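Local coordinates for protein cellulose 1,4-beta-cellobiosidase (Thermobifida fusca, PDB 4JJJ) that probably cleaves beta-1,4-linked glucan chains of cellulose to release cellobiose, the chain described being its family 48 glycoside hydrolase domain, at residues D193-T196 / P200-Y203; L204-D209 / P566-T571; D453-A456 / Q461-Q464; Q497-T502 / D530-H535. The protein carries 1 engineered substitution. One frame throughout, in Å; residues are numbered along the deposited sequence.

Interaction 1 (D193-T196 / P200-Y203). With CA (calcium ion), chain H.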
loop_
_atom_site.group_PDB
_atom_site.type_symbol
_atom_site.label_atom_id
_atom_site.label_comp_id
_atom_site.label_asym_id
_atom_site.label_seq_id
_atom_site.Cartn_x
_atom_site.Cartn_y
_atom_site.Cartn_z
ATOM N N ASP A 193 14.290 0.213 -17.609
ATOM C CA ASP A 193 15.070 -0.944 -18.097
ATOM C C ASP A 193 15.649 -0.571 -19.499
ATOM O O ASP A 193 14.927 -0.500 -20.454
ATOM C CB ASP A 193 14.156 -2.185 -18.214
ATOM C CG ASP A 193 14.972 -3.500 -18.293
ATOM O OD1 ASP A 193 16.156 -3.374 -18.787
ATOM O OD2 ASP A 193 14.444 -4.505 -17.873
ATOM N N ASP A 194 16.978 -0.344 -19.523
ATOM C CA ASP A 194 17.747 -0.035 -20.726
ATOM C C ASP A 194 18.571 -1.239 -21.116
ATOM O O ASP A 194 19.499 -1.136 -21.934
ATOM C CB ASP A 194 18.617 1.195 -20.549
ATOM C CG ASP A 194 19.842 0.928 -19.695
ATOM O OD1 ASP A 194 19.806 -0.050 -18.909
ATOM O OD2 ASP A 194 20.828 1.664 -19.870
ATOM N N PHE A 195 18.243 -2.384 -20.559
ATOM C CA PHE A 195 18.845 -3.616 -20.844
ATOM C C PHE A 195 20.277 -3.756 -20.325
ATOM O O PHE A 195 20.934 -4.729 -20.706
ATOM C CB PHE A 195 18.806 -4.039 -22.337
ATOM C CG PHE A 195 17.484 -3.969 -23.006
ATOM C CD1 PHE A 195 16.274 -3.887 -22.319
ATOM C CD2 PHE A 195 17.420 -4.012 -24.392
ATOM C CE1 PHE A 195 15.062 -3.813 -22.978
ATOM C CE2 PHE A 195 16.190 -3.943 -25.030
ATOM C CZ PHE A 195 15.009 -3.928 -24.331
ATOM N N THR A 196 20.731 -2.883 -19.427
ATOM C CA THR A 196 22.040 -2.982 -18.860
ATOM C C THR A 196 22.238 -4.262 -18.111
ATOM O O THR A 196 23.281 -4.923 -18.168
ATOM C CB THR A 196 22.360 -1.762 -17.971
ATOM O OG1 THR A 196 22.411 -0.596 -18.740
ATOM C CG2 THR A 196 23.777 -1.985 -17.277
ATOM N N PRO A 200 19.145 -10.302 -22.464
ATOM C CA PRO A 200 19.347 -9.451 -23.571
ATOM C C PRO A 200 18.304 -8.384 -23.790
ATOM O O PRO A 200 18.582 -7.340 -24.379
ATOM C CB PRO A 200 19.376 -10.404 -24.766
ATOM C CG PRO A 200 18.863 -11.618 -24.290
ATOM C CD PRO A 200 18.899 -11.700 -22.813
ATOM N N ASN A 201 17.081 -8.651 -23.329
ATOM C CA ASN A 201 16.028 -7.684 -23.311
ATOM C C ASN A 201 15.758 -7.207 -21.857
ATOM O O ASN A 201 14.623 -6.971 -21.473
ATOM C CB ASN A 201 14.790 -8.322 -23.825
ATOM C CG ASN A 201 14.973 -8.839 -25.289
ATOM O OD1 ASN A 201 15.416 -8.020 -26.147
ATOM N ND2 ASN A 201 14.648 -10.068 -25.570
ATOM N N GLY A 202 16.828 -7.099 -21.116
ATOM C CA GLY A 202 16.730 -6.674 -19.678
ATOM C C GLY A 202 15.934 -7.748 -18.964
ATOM O O GLY A 202 16.127 -9.002 -19.014
ATOM N N TYR A 203 14.912 -7.278 -18.214
ATOM C CA TYR A 203 14.054 -8.191 -17.524
ATOM C C TYR A 203 12.676 -8.322 -18.202
ATOM O O TYR A 203 11.837 -9.053 -17.741
ATOM C CB TYR A 203 13.813 -7.675 -16.084
ATOM C CG TYR A 203 15.080 -7.738 -15.203
ATOM C CD1 TYR A 203 16.088 -6.803 -15.366
ATOM C CD2 TYR A 203 15.198 -8.716 -14.195
ATOM C CE1 TYR A 203 17.203 -6.863 -14.581
ATOM C CE2 TYR A 203 16.323 -8.795 -13.408
ATOM C CZ TYR A 203 17.316 -7.838 -13.603
ATOM O OH TYR A 203 18.467 -7.837 -12.770
HETATM CA CA CA H . 21.716 3.409 -18.479
HETATM O O HOH W 1 23.133 2.091 -17.668
HETATM O O HOH W 2 21.394 5.381 -17.108
HETATM O O HOH W 3 20.258 4.574 -20.009
HETATM O O HOH W 4 23.365 4.572 -19.443
#
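The ring of Phe195 lies against the backbone of Asn201, whose CA stands almost straight over the middle of one ring face, 3.8 Å from the centroid, in a CH-pi contact. Phe195 CD1 comes to 3.4 Å from Asn201 C, which brings the start of the peptide link to Gly202 over the same face. The amide of Asn201 is occupied with Asp205, to which ND2 donates. Asp193 makes the polar half of the contact. Its chi1 of -162° swings CG opposite the main-chain nitrogen and carries the carboxylate across to Tyr203. There OD2, through its syn lone pair, accepts Tyr203 N at 2.8 Å along a nearly straight line (176°). Asp193 OD1 takes Phe195 N at 2.9 Å, forming an Asx turn, and a second Asx turn follows at once, with Asp194 OD1 accepting Thr196 N. The two overlapping turns shape the loop after strand 192-193 at a calcium site, where Asp194 OD2 binds the calcium ion at 2.4 Å together with Cys161 O and four waters. An alanine in place of Asp193 would probably leave the N-H groups of Phe195 and Tyr203 without the carboxylate oxygens that accept them. Gly202 CA lies 3.5 Å from Asp193 OD1.

Interaction 2 (L204-D209 / P566-T571). With BGC (beta-D-glucopyranose), chain D.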
loop_
_atom_site.group_PDB
_atom_site.type_symbol
_atom_site.label_atom_id
_atom_site.label_comp_id
_atom_site.label_asym_id
_atom_site.label_seq_id
_atom_site.Cartn_x
_atom_site.Cartn_y
_atom_site.Cartn_z
ATOM N N LEU A 204 12.486 -7.614 -19.350
ATOM C CA LEU A 204 11.131 -7.384 -19.837
ATOM C C LEU A 204 10.470 -8.716 -20.218
ATOM O O LEU A 204 9.224 -8.908 -19.997
ATOM C CB LEU A 204 11.143 -6.488 -21.049
ATOM C CG LEU A 204 11.712 -5.144 -20.873
ATOM C CD1 LEU A 204 11.713 -4.373 -22.170
ATOM C CD2 LEU A 204 10.933 -4.373 -19.764
ATOM N N ASP A 205 11.239 -9.629 -20.821
ATOM C CA ASP A 205 10.694 -10.828 -21.296
ATOM C C ASP A 205 10.574 -11.938 -20.321
ATOM O O ASP A 205 10.244 -13.081 -20.720
ATOM C CB ASP A 205 11.417 -11.308 -22.612
ATOM C CG ASP A 205 12.948 -11.468 -22.453
ATOM O OD1 ASP A 205 13.465 -11.245 -21.356
ATOM O OD2 ASP A 205 13.606 -11.981 -23.425
ATOM N N LEU A 206 10.737 -11.656 -18.996
ATOM C CA LEU A 206 10.300 -12.589 -17.977
ATOM C C LEU A 206 8.760 -12.439 -17.819
ATOM O O LEU A 206 8.108 -13.281 -17.297
ATOM C CB LEU A 206 10.959 -12.152 -16.645
ATOM C CG LEU A 206 12.461 -12.400 -16.528
ATOM C CD1 LEU A 206 13.076 -11.643 -15.349
ATOM C CD2 LEU A 206 12.727 -13.840 -16.340
ATOM N N PHE A 207 8.271 -11.255 -18.191
ATOM C CA PHE A 207 6.966 -10.773 -17.817
ATOM C C PHE A 207 5.972 -10.647 -18.943
ATOM O O PHE A 207 4.836 -11.047 -18.764
ATOM C CB PHE A 207 7.079 -9.488 -16.994
ATOM C CG PHE A 207 8.059 -9.602 -15.853
ATOM C CD1 PHE A 207 7.952 -10.595 -14.926
ATOM C CD2 PHE A 207 9.107 -8.687 -15.694
ATOM C CE1 PHE A 207 8.833 -10.714 -13.862
ATOM C CE2 PHE A 207 10.001 -8.779 -14.665
ATOM C CZ PHE A 207 9.835 -9.770 -13.718
ATOM N N THR A 208 6.369 -10.067 -20.060
ATOM C CA THR A 208 5.488 -9.790 -21.216
ATOM C C THR A 208 6.069 -10.513 -22.426
ATOM O O THR A 208 7.274 -10.467 -22.617
ATOM C CB THR A 208 5.469 -8.325 -21.412
ATOM O OG1 THR A 208 4.942 -7.684 -20.225
ATOM C CG2 THR A 208 4.565 -7.897 -22.541
ATOM N N ASP A 209 5.194 -11.170 -23.169
ATOM C CA ASP A 209 5.559 -11.928 -24.391
ATOM C C ASP A 209 5.181 -11.043 -25.552
ATOM O O ASP A 209 4.009 -10.810 -25.837
ATOM C CB ASP A 209 4.813 -13.237 -24.392
ATOM C CG ASP A 209 5.222 -14.169 -25.525
ATOM O OD1 ASP A 209 6.163 -13.807 -26.232
ATOM O OD2 ASP A 209 4.564 -15.244 -25.603
ATOM N N PRO A 566 12.050 -21.630 -18.935
ATOM C CA PRO A 566 13.079 -22.551 -19.495
ATOM C C PRO A 566 13.768 -21.775 -20.581
ATOM O O PRO A 566 13.158 -20.979 -21.324
ATOM C CB PRO A 566 12.257 -23.625 -20.131
ATOM C CG PRO A 566 10.972 -23.661 -19.399
ATOM C CD PRO A 566 10.700 -22.215 -18.967
ATOM N N GLY A 567 15.066 -21.933 -20.640
ATOM C CA GLY A 567 15.827 -21.227 -21.660
ATOM C C GLY A 567 16.201 -19.794 -21.374
ATOM O O GLY A 567 17.030 -19.188 -22.086
ATOM N N TRP A 568 15.632 -19.227 -20.292
ATOM C CA TRP A 568 15.932 -17.837 -19.968
ATOM C C TRP A 568 17.163 -17.760 -19.133
ATOM O O TRP A 568 17.321 -18.526 -18.210
ATOM C CB TRP A 568 14.786 -17.173 -19.160
ATOM C CG TRP A 568 14.734 -15.711 -19.259
ATOM C CD1 TRP A 568 13.995 -14.965 -20.104
ATOM C CD2 TRP A 568 15.401 -14.796 -18.418
ATOM N NE1 TRP A 568 14.198 -13.624 -19.907
ATOM C CE2 TRP A 568 15.099 -13.499 -18.883
ATOM C CE3 TRP A 568 16.337 -14.953 -17.367
ATOM C CZ2 TRP A 568 15.608 -12.371 -18.278
ATOM C CZ3 TRP A 568 16.873 -13.799 -16.828
ATOM C CH2 TRP A 568 16.477 -12.551 -17.274
ATOM N N SER A 569 17.985 -16.797 -19.442
ATOM C CA SER A 569 19.215 -16.651 -18.679
ATOM C C SER A 569 19.587 -15.169 -18.600
ATOM O O SER A 569 19.509 -14.381 -19.589
ATOM C CB SER A 569 20.296 -17.498 -19.379
ATOM O OG SER A 569 21.485 -17.405 -18.651
ATOM N N GLY A 570 20.087 -14.742 -17.440
ATOM C CA GLY A 570 20.473 -13.395 -17.234
ATOM C C GLY A 570 21.207 -13.273 -15.912
ATOM O O GLY A 570 21.295 -14.267 -15.151
ATOM N N THR A 571 21.679 -12.086 -15.615
ATOM C CA THR A 571 22.328 -11.883 -14.310
ATOM C C THR A 571 21.744 -10.603 -13.644
ATOM O O THR A 571 21.441 -9.617 -14.313
ATOM C CB THR A 571 23.847 -11.725 -14.440
ATOM O OG1 THR A 571 24.136 -10.691 -15.379
ATOM C CG2 THR A 571 24.427 -13.033 -14.847
HETATM C C2 BGC D . 3.373 -4.387 -19.000
HETATM C C3 BGC D . 3.445 -3.445 -20.195
HETATM C C4 BGC D . 2.038 -3.284 -20.828
HETATM C C5 BGC D . 1.049 -2.862 -19.738
HETATM C C6 BGC D . -0.425 -2.841 -20.266
HETATM C C1 BGC D . 2.363 -3.834 -17.997
HETATM O O2 BGC D . 4.663 -4.405 -18.420
HETATM O O3 BGC D . 4.361 -4.031 -21.149
HETATM O O4 BGC D . 2.034 -2.229 -21.790
HETATM O O5 BGC D . 1.099 -3.825 -18.678
HETATM O O6 BGC D . -0.891 -4.142 -20.625
#
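The two backbones stay well apart, Leu206 CA and Trp568 CA being 8.0 Å from each other at the closest pairing of CA atoms, and the indole of Trp568 fills the distance. Its CG sits opposite the main-chain nitrogen (chi1 -156°), which sends the ring out from the 566-571 chain toward the turn at 204-208. There NE1 gives its hydrogen to Asp205 OD1 at 2.9 Å, with an N-H...O angle of 163°. The oxygen lies close to the indole plane but is approached from above the plane of its own carboxylate, the two flat groups being 71° apart. Leu206 covers one face of the ring: its CD2 methyl stands 3.6 Å from the centroid of the six-membered ring, a CH-pi contact, while Leu206 CG comes to 3.6 Å from Trp568 CZ2. The turn is closed by Leu204 O, which accepts both Phe207 N and Thr208 N, and it leads into strand 208-209, parallel partner of strand 117-118. Trp568 just precedes strand 570-571, which pairs antiparallel with 577-578. Beyond the turn, Thr208 lines the glycan pocket, with OG1 3.8 Å from O2 of a bound glucose.

Interaction 3 (D453-A456 / Q461-Q464); sequences DVDA and QNFQ
Gln464 N donates to Asp453 O at 2.8 Å, and Asp453 N returns the bond to Gln464 O at 2.9 Å, almost perfectly straight (178°). Both donors lie in the plane of the carbonyl they meet, and the pair forms a single antiparallel bridge of the hydrogen-bonded kind, closing the loop between helix 435-450 and strand 465-473. Farther into the loop the carboxylate of Asp455 takes over from the backbone. Its CG is held opposite the main-chain nitrogen (chi1 -172°), which carries OD2 to Asn462 N, 2.8 Å away. This donor comes in on the anti side of the oxygen, 29° out of the carboxylate plane. Asp455 and Asn462 lie side by side and point the same way, their carboxylate and amide planes only slightly turned against each other, and a water completes the link by donating to Asp455 OD1 and accepting from Asn462 ND2. A leucine in place of Asp455 would probably leave Asn462 N without its acceptor and remove the water bridge, with the inner part of the loop freer to shift. Asp453 OD1 in turn accepts Asp455 N at 2.9 Å, an Asx turn that steadies the bend carrying the carboxylate. Phe463 CB rests 3.4 Å from Asp453 O, while its ring leads off to pack on Ala531 of helix 519-533, the helix that Val454 also touches. The arrangement is a short loop closed at its base by a lone beta bridge and tied again farther in by a carboxylate-to-backbone bond, next to Gln461 of a zinc site.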
loop_
_atom_site.group_PDB
_atom_site.type_symbol
_atom_site.label_atom_id
_atom_site.label_comp_id
_atom_site.label_asym_id
_atom_site.label_seq_id
_atom_site.Cartn_x
_atom_site.Cartn_y
_atom_site.Cartn_z
ATOM N N ASP A 453 -6.313 -8.072 24.275
ATOM C CA ASP A 453 -5.954 -8.242 25.697
ATOM C C ASP A 453 -4.899 -7.289 26.071
ATOM O O ASP A 453 -3.794 -7.394 25.570
ATOM C CB ASP A 453 -5.487 -9.669 25.961
ATOM C CG ASP A 453 -5.194 -9.933 27.462
ATOM O OD1 ASP A 453 -5.284 -9.028 28.307
ATOM O OD2 ASP A 453 -4.834 -11.133 27.640
ATOM N N VAL A 454 -5.258 -6.253 26.864
ATOM C CA VAL A 454 -4.288 -5.203 27.160
ATOM C C VAL A 454 -3.364 -5.622 28.326
ATOM O O VAL A 454 -2.504 -4.913 28.684
ATOM C CB VAL A 454 -4.961 -3.803 27.419
ATOM C CG1 VAL A 454 -5.873 -3.468 26.272
ATOM C CG2 VAL A 454 -5.842 -3.824 28.688
ATOM N N ASP A 455 -3.717 -6.708 28.976
ATOM C CA ASP A 455 -2.897 -7.300 30.092
ATOM C C ASP A 455 -2.746 -6.262 31.175
ATOM O O ASP A 455 -1.630 -5.977 31.631
ATOM C CB ASP A 455 -1.524 -7.808 29.555
ATOM C CG ASP A 455 -0.738 -8.591 30.588
ATOM O OD1 ASP A 455 -1.444 -9.272 31.400
ATOM O OD2 ASP A 455 0.520 -8.462 30.606
ATOM N N ALA A 456 -3.880 -5.648 31.583
ATOM C CA ALA A 456 -3.801 -4.485 32.422
ATOM C C ALA A 456 -3.212 -4.779 33.795
ATOM O O ALA A 456 -2.542 -3.908 34.313
ATOM C CB ALA A 456 -5.133 -3.886 32.681
ATOM N N GLN A 461 2.660 -5.894 29.813
ATOM C CA GLN A 461 3.796 -6.658 29.392
ATOM C C GLN A 461 3.475 -7.696 28.347
ATOM O O GLN A 461 4.257 -7.893 27.420
ATOM C CB GLN A 461 4.562 -7.273 30.600
ATOM C CG GLN A 461 5.508 -6.233 31.181
ATOM C CD GLN A 461 6.629 -5.897 30.169
ATOM O OE1 GLN A 461 7.042 -6.757 29.365
ATOM N NE2 GLN A 461 7.057 -4.619 30.129
ATOM N N ASN A 462 2.399 -8.426 28.566
ATOM C CA ASN A 462 2.067 -9.549 27.683
ATOM C C ASN A 462 0.751 -9.245 26.958
ATOM O O ASN A 462 -0.119 -10.091 26.782
ATOM C CB ASN A 462 1.896 -10.804 28.552
ATOM C CG ASN A 462 3.188 -11.168 29.273
ATOM O OD1 ASN A 462 4.236 -11.052 28.721
ATOM N ND2 ASN A 462 3.066 -11.615 30.479
ATOM N N PHE A 463 0.576 -7.973 26.526
ATOM C CA PHE A 463 -0.642 -7.660 25.793
ATOM C C PHE A 463 -0.683 -8.451 24.487
ATOM O O PHE A 463 0.360 -8.897 24.004
ATOM C CB PHE A 463 -0.626 -6.140 25.437
ATOM C CG PHE A 463 0.218 -5.751 24.245
ATOM C CD1 PHE A 463 -0.315 -5.655 22.987
ATOM C CD2 PHE A 463 1.606 -5.540 24.410
ATOM C CE1 PHE A 463 0.463 -5.286 21.982
ATOM C CE2 PHE A 463 2.395 -5.144 23.324
ATOM C CZ PHE A 463 1.801 -5.054 22.116
ATOM N N GLN A 464 -1.866 -8.520 23.893
ATOM C CA GLN A 464 -2.002 -9.221 22.610
ATOM C C GLN A 464 -3.093 -8.545 21.783
ATOM O O GLN A 464 -4.151 -8.196 22.312
ATOM C CB GLN A 464 -2.449 -10.696 22.844
ATOM C CG GLN A 464 -1.483 -11.571 23.670
ATOM C CD GLN A 464 -0.507 -12.176 22.733
ATOM O OE1 GLN A 464 -0.799 -13.201 22.094
ATOM N NE2 GLN A 464 0.511 -11.460 22.429
HETATM O O HOH W 5 0.373 -11.682 32.155
#

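Interaction 4 (Q497-T502 / D530-H535); sequences QDVGVT and DALLAH. With ZN (zinc ion), chain X; NA (sodium ion), chain J; BGC (beta-D-glucopyranose), chain B; GLC (alpha-D-glucopyranose), chain C.
Leu532 CD2 is the atom that meets both Val499 and Thr502, joining two segments that between them also hold a zinc ion, a sodium ion and a sugar contact. It stands 3.8 Å from Val499 CB and equally far, 3.8 Å, from Thr502 CG2, so that it sits against both residues, one helical turn apart. Leu532 meets Val499 at a slant and runs past Thr502 in the opposite direction. The rotation of Thr502 (chi1 -60°) folds its hydroxyl back onto its own helix and leaves the methyl facing Leu532. OG1 lies 2.7 Å from Asp498 O and donates to it from above the carbonyl plane, and the same oxygen also accepts Thr502 N. This is packing between the consecutive helices 499-516 and 519-533, in a domain of the (alpha/alpha)6 fold, with helix 620-637 also touching Val499. Asp498 is the N-cap of the first helix: OD1 accepts Val501 N at 3.0 Å in a nearly straight bond (174°) and Gly500 N only weakly. Its other oxygen, OD2, lies 2.7 Å from O6 of the beta-glucose, one of two overlapping anomers modelled in the pocket. At the far side, Gln497 NE2 and His535 NE2 approach no closer than 4.3 Å, and each has partners of its own. The amide donates to Phe463 O and Gln461 O, whereas the imidazole NE2 has a weak bond to Gly460 O. His535 ND1, in the conformer described, binds zinc at 2.1 Å alongside a water. One turn earlier than Ala534, Asp530 holds a sodium ion, with OD1 at 2.4 Å and OD2 reaching it less closely.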
loop_
_atom_site.group_PDB
_atom_site.type_symbol
_atom_site.label_atom_id
_atom_site.label_comp_id
_atom_site.label_asym_id
_atom_site.label_seq_id
_atom_site.Cartn_x
_atom_site.Cartn_y
_atom_site.Cartn_z
ATOM N N GLN A 497 2.077 -9.138 19.223
ATOM C CA GLN A 497 2.393 -7.861 19.836
ATOM C C GLN A 497 2.866 -6.782 18.785
ATOM O O GLN A 497 3.695 -5.924 19.059
ATOM C CB GLN A 497 3.480 -8.064 20.905
ATOM C CG GLN A 497 2.975 -8.904 22.078
ATOM C CD GLN A 497 3.909 -8.803 23.244
ATOM O OE1 GLN A 497 5.121 -8.936 23.081
ATOM N NE2 GLN A 497 3.371 -8.612 24.432
ATOM N N ASP A 498 2.349 -6.909 17.583
ATOM C CA ASP A 498 2.771 -6.027 16.490
ATOM C C ASP A 498 2.464 -4.591 16.913
ATOM O O ASP A 498 1.336 -4.248 17.065
ATOM C CB ASP A 498 2.060 -6.449 15.228
ATOM C CG ASP A 498 2.415 -5.667 14.060
ATOM O OD1 ASP A 498 2.514 -4.426 14.143
ATOM O OD2 ASP A 498 2.502 -6.251 12.924
ATOM N N VAL A 499 3.519 -3.809 16.987
ATOM C CA VAL A 499 3.366 -2.479 17.633
ATOM C C VAL A 499 2.644 -1.509 16.678
ATOM O O VAL A 499 2.016 -0.561 17.147
ATOM C CB VAL A 499 4.667 -1.902 18.183
ATOM C CG1 VAL A 499 5.218 -2.867 19.260
ATOM C CG2 VAL A 499 5.692 -1.653 17.077
ATOM N N GLY A 500 2.820 -1.717 15.376
ATOM C CA GLY A 500 2.181 -0.875 14.354
ATOM C C GLY A 500 0.670 -1.096 14.404
ATOM O O GLY A 500 -0.155 -0.150 14.420
ATOM N N VAL A 501 0.284 -2.362 14.399
ATOM C CA VAL A 501 -1.118 -2.746 14.445
ATOM C C VAL A 501 -1.715 -2.237 15.770
ATOM O O VAL A 501 -2.807 -1.741 15.808
ATOM C CB VAL A 501 -1.261 -4.288 14.347
ATOM C CG1 VAL A 501 -2.698 -4.701 14.708
ATOM C CG2 VAL A 501 -0.847 -4.734 12.989
ATOM N N THR A 502 -0.969 -2.396 16.832
ATOM C CA THR A 502 -1.377 -1.941 18.154
ATOM C C THR A 502 -1.708 -0.457 18.132
ATOM O O THR A 502 -2.729 -0.036 18.632
ATOM C CB THR A 502 -0.359 -2.327 19.238
ATOM O OG1 THR A 502 -0.245 -3.769 19.260
ATOM C CG2 THR A 502 -0.779 -1.810 20.617
ATOM N N ASP A 530 -0.477 2.216 27.185
ATOM C CA ASP A 530 0.395 1.854 28.289
ATOM C C ASP A 530 1.321 0.734 27.844
ATOM O O ASP A 530 2.495 0.704 28.229
ATOM C CB ASP A 530 -0.413 1.338 29.468
ATOM C CG ASP A 530 -1.140 2.400 30.233
ATOM O OD1 ASP A 530 -0.773 3.546 30.100
ATOM O OD2 ASP A 530 -2.078 2.048 31.002
ATOM N N ALA A 531 0.744 -0.272 27.178
ATOM C CA ALA A 531 1.500 -1.420 26.680
ATOM C C ALA A 531 2.623 -1.004 25.777
ATOM O O ALA A 531 3.750 -1.461 25.893
ATOM C CB ALA A 531 0.536 -2.375 25.992
ATOM N N LEU A 532 2.369 -0.074 24.853
ATOM C CA LEU A 532 3.400 0.476 23.981
ATOM C C LEU A 532 4.475 1.090 24.809
ATOM O O LEU A 532 5.645 0.897 24.551
ATOM C CB LEU A 532 2.837 1.419 22.923
ATOM C CG LEU A 532 1.884 0.745 21.881
ATOM C CD1 LEU A 532 1.126 1.736 21.043
ATOM C CD2 LEU A 532 2.677 -0.148 20.947
ATOM N N LEU A 533 4.130 1.892 25.803
ATOM C CA LEU A 533 5.155 2.581 26.609
ATOM C C LEU A 533 6.037 1.606 27.371
ATOM O O LEU A 533 7.223 1.870 27.577
ATOM C CB LEU A 533 4.459 3.623 27.535
ATOM C CG LEU A 533 4.042 4.933 26.893
ATOM C CD1 LEU A 533 3.278 5.669 28.013
ATOM C CD2 LEU A 533 5.201 5.779 26.331
ATOM N N ALA A 534 5.465 0.466 27.684
ATOM C CA ALA A 534 6.160 -0.583 28.418
ATOM C C ALA A 534 7.199 -1.285 27.630
ATOM O O ALA A 534 8.014 -2.029 28.224
ATOM C CB ALA A 534 5.158 -1.578 28.979
ATOM N N HIS A 535 7.176 -1.125 26.301
ATOM C CA HIS A 535 8.130 -1.769 25.381
ATOM C C HIS A 535 9.087 -0.760 24.660
ATOM O O HIS A 535 9.641 -1.041 23.601
ATOM C CB HIS A 535 7.380 -2.682 24.419
ATOM C CG HIS A 535 6.653 -3.775 25.133
ATOM N ND1 HIS A 535 7.242 -4.967 25.490
ATOM C CD2 HIS A 535 5.366 -3.868 25.538
ATOM C CE1 HIS A 535 6.364 -5.713 26.113
ATOM N NE2 HIS A 535 5.205 -5.089 26.116
HETATM ZN ZN ZN X . 9.169 -5.700 25.542
HETATM NA NA NA J . -2.435 4.936 31.105
HETATM C C2 BGC B . 2.113 -9.262 8.532
HETATM C C3 BGC B . 2.695 -8.398 7.419
HETATM C C4 BGC B . 3.163 -7.036 7.976
HETATM C C5 BGC B . 3.992 -7.104 9.273
HETATM C C6 BGC B . 4.145 -5.749 9.968
HETATM C C1 BGC B . 3.030 -9.297 9.731
HETATM O O1 BGC B . 2.342 -10.084 10.758
HETATM O O2 BGC B . 1.939 -10.581 7.916
HETATM O O3 BGC B . 1.738 -8.196 6.375
HETATM O O4 BGC B . 3.946 -6.312 7.024
HETATM O O5 BGC B . 3.356 -7.970 10.213
HETATM O O6 BGC B . 2.926 -5.231 10.436
HETATM C C1 GLC C . 3.467 -9.262 9.874
HETATM C C2 GLC C . 2.593 -9.375 8.691
HETATM C C3 GLC C . 3.124 -8.483 7.537
HETATM C C4 GLC C . 3.274 -7.030 8.002
HETATM C C5 GLC C . 4.113 -7.066 9.282
HETATM C C6 GLC C . 4.299 -5.748 9.974
HETATM O O1 GLC C . 4.662 -9.744 9.401
HETATM O O2 GLC C . 2.685 -10.770 8.163
HETATM O O3 GLC C . 2.318 -8.602 6.377
HETATM O O4 GLC C . 4.014 -6.280 7.015
HETATM O O5 GLC C . 3.491 -7.904 10.258
HETATM O O6 GLC C . 3.061 -5.297 10.399
HETATM O O HOH W 6 -4.029 7.024 31.334
HETATM O O HOH W 7 -2.899 5.174 28.755
HETATM O O HOH W 8 -4.001 3.916 31.519
HETATM O O HOH W 9 -2.005 3.952 32.875
HETATM O O HOH W 10 8.670 -7.641 26.299
#

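The four contacts form two pairs at opposite sides of the domain. Interactions 1 and 2 touch, their centres 10 Å apart, with Gly202 O 3.5 Å from Trp568 CZ2. Interactions 3 and 4 also touch, with centres 9 Å apart, and share a zinc site to which Gln461 and His535 each contribute. The pairs are far from each other: about 44 Å separates the centres of interactions 2 and 4, and 52 Å those of 1 and 3. Bound glucose units meet both sides, at Thr208 in interaction 2 and at Asp498 in interaction 4, whose pocket also includes Glu51, the predicted proton donor. The predicted nucleophile is replaced by the engineered Asn224.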